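Local coordinates for protein Baccell_00875 (PDB 5NO8) that is a polysaccharide lyase that probably helps to remove the rhamnose caps of complex arabinogalactan proteins, acting at rhamnose linked to glucuronic acid, at residues A[344-349]-A[400-405]; A[647-652]-A[679-684]. One frame throughout, in Å; residues are numbered along the deposited sequence.

Contact 1 (A[344-349]-A[400-405])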
# COMPACT_ATOMS: atom_id res chain seq x y z
N LYS A 344 18.79 10.95 12.23
CA LYS A 344 17.91 11.41 13.29
C LYS A 344 17.02 10.27 13.78
O LYS A 344 16.78 10.17 14.97
CB LYS A 344 17.08 12.60 12.83
CG LYS A 344 17.94 13.87 12.74
CD LYS A 344 17.12 15.10 12.46
CE LYS A 344 16.65 15.17 11.03
NZ LYS A 344 16.13 16.56 10.77
N ARG A 345 16.55 9.44 12.88
CA ARG A 345 15.69 8.32 13.27
C ARG A 345 16.46 7.32 14.15
O ARG A 345 15.98 6.89 15.18
CB ARG A 345 15.14 7.58 12.05
CG ARG A 345 14.30 6.34 12.38
CD ARG A 345 13.16 6.71 13.30
NE ARG A 345 12.45 5.56 13.81
CZ ARG A 345 11.78 5.57 14.95
NH1 ARG A 345 11.66 6.66 15.71
NH2 ARG A 345 11.21 4.44 15.34
N VAL A 346 17.66 6.98 13.70
CA VAL A 346 18.50 6.06 14.45
C VAL A 346 18.78 6.59 15.85
O VAL A 346 18.68 5.85 16.80
CB VAL A 346 19.77 5.75 13.62
CG1 VAL A 346 20.88 5.15 14.45
CG2 VAL A 346 19.38 4.83 12.47
N ASP A 347 19.16 7.88 15.96
CA ASP A 347 19.39 8.49 17.27
C ASP A 347 18.16 8.49 18.14
O ASP A 347 18.26 8.28 19.33
CB ASP A 347 19.93 9.91 17.13
CG ASP A 347 21.37 9.95 16.57
OD1 ASP A 347 22.10 8.93 16.62
OD2 ASP A 347 21.78 11.04 16.09
N PHE A 348 16.98 8.70 17.55
CA PHE A 348 15.72 8.63 18.30
C PHE A 348 15.47 7.23 18.85
O PHE A 348 15.04 7.09 20.01
CB PHE A 348 14.54 9.09 17.44
CG PHE A 348 13.32 9.44 18.24
CD1 PHE A 348 12.44 8.44 18.64
CD2 PHE A 348 13.02 10.75 18.57
CE1 PHE A 348 11.32 8.73 19.40
CE2 PHE A 348 11.89 11.06 19.32
CZ PHE A 348 11.04 10.05 19.75
N ILE A 349 15.69 6.21 18.02
CA ILE A 349 15.49 4.83 18.44
C ILE A 349 16.37 4.54 19.66
O ILE A 349 15.89 4.07 20.70
CB ILE A 349 15.77 3.83 17.32
CG1 ILE A 349 14.70 3.93 16.24
CG2 ILE A 349 15.81 2.40 17.88
CD1 ILE A 349 15.06 3.29 14.93
N VAL A 400 18.01 -4.33 13.42
CA VAL A 400 18.62 -4.56 12.12
C VAL A 400 18.97 -3.19 11.50
O VAL A 400 20.05 -3.01 10.92
CB VAL A 400 17.72 -5.40 11.21
CG1 VAL A 400 18.34 -5.58 9.84
CG2 VAL A 400 17.47 -6.77 11.86
N LEU A 401 18.08 -2.21 11.66
CA LEU A 401 18.38 -0.88 11.16
C LEU A 401 19.64 -0.30 11.85
O LEU A 401 20.54 0.23 11.17
CB LEU A 401 17.24 0.09 11.42
CG LEU A 401 17.52 1.55 11.05
CD1 LEU A 401 17.94 1.67 9.59
CD2 LEU A 401 16.31 2.41 11.35
N LEU A 402 19.68 -0.36 13.19
CA LEU A 402 20.84 0.21 13.90
C LEU A 402 22.16 -0.46 13.51
O LEU A 402 23.17 0.24 13.42
CB LEU A 402 20.65 0.25 15.39
CG LEU A 402 20.00 1.52 15.95
CD1 LEU A 402 18.67 1.88 15.32
CD2 LEU A 402 19.88 1.43 17.45
N VAL A 403 22.15 -1.77 13.24
CA VAL A 403 23.35 -2.43 12.69
C VAL A 403 23.76 -1.84 11.35
O VAL A 403 24.93 -1.54 11.13
CB VAL A 403 23.18 -3.95 12.48
CG1 VAL A 403 24.45 -4.52 11.84
CG2 VAL A 403 22.90 -4.64 13.78
N LYS A 404 22.81 -1.70 10.42
CA LYS A 404 23.17 -1.22 9.09
C LYS A 404 23.73 0.20 9.21
O LYS A 404 24.73 0.51 8.57
CB LYS A 404 21.99 -1.28 8.12
CG LYS A 404 21.62 -2.71 7.78
CD LYS A 404 20.61 -2.80 6.66
CE LYS A 404 20.22 -4.25 6.42
NZ LYS A 404 19.48 -4.36 5.15
N GLN A 405 23.12 1.02 10.05
CA GLN A 405 23.61 2.39 10.25
C GLN A 405 24.99 2.39 10.96
O GLN A 405 25.86 3.19 10.63
CB GLN A 405 22.61 3.24 11.03
CG GLN A 405 22.97 4.72 11.08
CD GLN A 405 22.82 5.49 9.77
OE1 GLN A 405 22.63 4.94 8.69
NE2 GLN A 405 22.96 6.81 9.88
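Val346 drives both of its methyls into the face of helix 396-409, where Leu401, Leu402 and Gln405 receive them. CG1, held anti to its own backbone N (chi1 163°), reaches Leu402 CG at 4.0 Å as the two side chains run alongside one another, pointing opposite ways. Val346 CG2 lies 4.0 Å from Leu401 CG and 3.9 Å from Gln405 CG, a carbon that CG1 touches as well. Only the aliphatic part of Gln405 is used here; a bend at chi2 (70°), about the bond between the two touching carbons CB and CG, turns the amide off that line. One turn on, Ile349 CD1 meets Leu401 CD2 and Leu402 CD1, each at 3.9 Å, while Ile349 CG2 touches that same Leu402 methyl. These aliphatic contacts form the close-packed part, and Leu414 of helix 412-429 covers Val346 and Leu402 further.

Facing away from this interface, Lys344, Asp347 and Phe348 are partly exposed and lose no surface to 400-405; Lys344 and Phe348 are held instead by Glu651 (salt bridge) and Tyr369 (edge-to-face). The short axes come within 10.4 Å at a signed crossing angle of -126°, and Val346 CA and Leu402 CA, 6.3 Å apart, mark the nearest backbone approach. Such steeply crossed helix packing through aliphatic carbons joins the helix following the beta-sheet region to the helical domain, consistent with the alpha/alpha toroids of many polysaccharide lyases.

Contact 2 (A[647-652]-A[679-684])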
# COMPACT_ATOMS: atom_id res chain seq x y z
N CYS A 647 8.36 8.96 3.88
CA CYS A 647 7.36 9.80 4.53
C CYS A 647 6.94 9.32 5.91
O CYS A 647 6.38 10.09 6.67
CB CYS A 647 6.14 9.99 3.65
SG CYS A 647 5.19 8.47 3.43
N LEU A 648 7.29 8.09 6.28
CA LEU A 648 6.96 7.55 7.61
C LEU A 648 7.90 8.04 8.71
O LEU A 648 7.72 7.70 9.87
CB LEU A 648 7.00 6.03 7.55
CG LEU A 648 6.00 5.35 6.61
CD1 LEU A 648 6.43 3.91 6.39
CD2 LEU A 648 4.58 5.45 7.13
N PHE A 649 8.93 8.80 8.33
CA PHE A 649 9.99 9.26 9.24
C PHE A 649 10.02 10.77 9.21
O PHE A 649 10.01 11.38 8.12
CB PHE A 649 11.33 8.66 8.76
CG PHE A 649 11.27 7.17 8.68
CD1 PHE A 649 11.45 6.40 9.82
CD2 PHE A 649 10.94 6.54 7.48
CE1 PHE A 649 11.29 5.02 9.77
CE2 PHE A 649 10.79 5.16 7.43
CZ PHE A 649 10.97 4.40 8.58
N PHE A 650 10.02 11.36 10.40
CA PHE A 650 9.89 12.79 10.56
C PHE A 650 11.21 13.45 10.96
O PHE A 650 12.15 12.79 11.44
CB PHE A 650 8.77 13.06 11.58
CG PHE A 650 7.50 12.29 11.28
CD1 PHE A 650 6.91 12.37 10.01
CD2 PHE A 650 6.97 11.42 12.20
CE1 PHE A 650 5.77 11.63 9.71
CE2 PHE A 650 5.83 10.68 11.92
CZ PHE A 650 5.24 10.79 10.66
N GLU A 651 11.26 14.77 10.80
CA GLU A 651 12.51 15.51 10.93
C GLU A 651 12.98 15.65 12.37
O GLU A 651 14.09 16.13 12.58
CB GLU A 651 12.41 16.91 10.31
CG GLU A 651 12.12 16.91 8.81
CD GLU A 651 13.29 16.54 7.94
OE1 GLU A 651 14.45 16.48 8.44
OE2 GLU A 651 13.03 16.32 6.72
N ASP A 652 12.16 15.27 13.34
CA ASP A 652 12.61 15.18 14.74
C ASP A 652 13.02 13.78 15.15
O ASP A 652 13.23 13.55 16.33
CB ASP A 652 11.53 15.74 15.68
CG ASP A 652 10.17 15.04 15.53
OD1 ASP A 652 10.02 14.14 14.66
OD2 ASP A 652 9.22 15.44 16.25
N ASP A 679 6.64 -0.83 14.03
CA ASP A 679 7.45 -1.75 13.24
C ASP A 679 8.03 -1.19 11.92
O ASP A 679 8.70 -1.89 11.18
CB ASP A 679 6.66 -3.07 12.99
CG ASP A 679 5.20 -2.87 12.53
OD1 ASP A 679 4.57 -1.78 12.73
OD2 ASP A 679 4.67 -3.85 11.92
N GLN A 680 7.76 0.09 11.64
CA GLN A 680 8.09 0.72 10.36
C GLN A 680 9.57 0.87 10.06
O GLN A 680 9.90 1.16 8.92
CB GLN A 680 7.43 2.12 10.22
CG GLN A 680 8.03 3.21 11.12
CD GLN A 680 7.94 2.89 12.59
OE1 GLN A 680 8.96 2.94 13.37
NE2 GLN A 680 6.75 2.57 13.01
N ASP A 681 10.44 0.63 11.03
CA ASP A 681 11.87 0.83 10.77
C ASP A 681 12.44 -0.17 9.77
O ASP A 681 13.46 0.09 9.15
CB ASP A 681 12.63 0.91 12.08
CG ASP A 681 12.23 2.13 12.87
OD1 ASP A 681 12.25 3.24 12.28
OD2 ASP A 681 11.83 2.02 14.03
N TRP A 682 11.73 -1.29 9.54
CA TRP A 682 12.03 -2.12 8.37
C TRP A 682 12.09 -1.36 7.03
O TRP A 682 12.80 -1.76 6.12
CB TRP A 682 11.03 -3.30 8.24
CG TRP A 682 11.18 -4.33 9.29
CD1 TRP A 682 10.36 -4.54 10.34
CD2 TRP A 682 12.24 -5.29 9.40
NE1 TRP A 682 10.83 -5.59 11.11
CE2 TRP A 682 11.99 -6.06 10.56
CE3 TRP A 682 13.39 -5.55 8.65
CZ2 TRP A 682 12.85 -7.09 10.99
CZ3 TRP A 682 14.26 -6.58 9.08
CH2 TRP A 682 13.95 -7.34 10.23
N ALA A 683 11.31 -0.29 6.88
CA ALA A 683 11.40 0.46 5.63
C ALA A 683 12.81 0.99 5.41
O ALA A 683 13.28 1.02 4.28
CB ALA A 683 10.37 1.57 5.57
N LEU A 684 13.49 1.40 6.48
CA LEU A 684 14.86 1.91 6.36
C LEU A 684 15.87 0.77 6.22
O LEU A 684 16.87 0.90 5.54
CB LEU A 684 15.20 2.83 7.51
CG LEU A 684 14.42 4.15 7.56
CD1 LEU A 684 14.86 4.95 8.78
CD2 LEU A 684 14.56 4.94 6.27
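Leu648 and Gln680 bring the two backbones nearest, with CA atoms 7.4 Å apart; from there the segments diverge, Phe649 CA and Asp681 CA standing 8.8 Å apart. Segment 647-652 leaves a 3-10 turn and extends at Phe649, whereas 679-682 is a type I turn leading into helix 682-692, with Ala683 N bonded to Gln680 O. Phe649 bridges the gap, its ring set anti to the carbonyl carbon (chi1 -56°). Over one face lies Leu684, whose CG makes a CH-pi contact 3.8 Å from the ring centroid and 20° off the normal. The rim meets different chemistry: Asp681 OD1 lies in the ring plane 3.2 Å from Phe649 CE1, Gln680 O is 3.4 Å from Phe649 CZ, and Ala683 CB touches Phe649 CE2 at 4.1 Å. The main partner of Asp681 OD1 is Arg345 NE of helix 338-352, in a salt bridge. With the ring cut back to an alanine, Leu684 would probably lose the surface it rests on, and Asp681 and Arg345 some of their shielding. The ring thus gives its face to carbon and its electropositive C-H edge to oxygen, which probably adds a weak electrostatic attraction beside the buried carboxylate.

Both contacts are buried at their touching residues, but contact 1 lies farther from the middle of the chain, about 24 Å from its centre against about 15 Å for contact 2. Contact 1 joins two regular helices through aliphatic branches alone; contact 2 sets a loop against a turn and helix start, and there an aromatic ring and oxygens take part. Their centres are about 10 Å apart. The contacts share no segment, but both helices of contact 1 reach contact 2: Arg345 turns to 679-684 and Leu401 touches Leu684. Ile349 CD1 also comes to 3.6 Å from Asp681 OD2. Nearer the surface, a second salt bridge, Lys344 NZ to Glu651 OE1 at 2.9 Å, ties the two together.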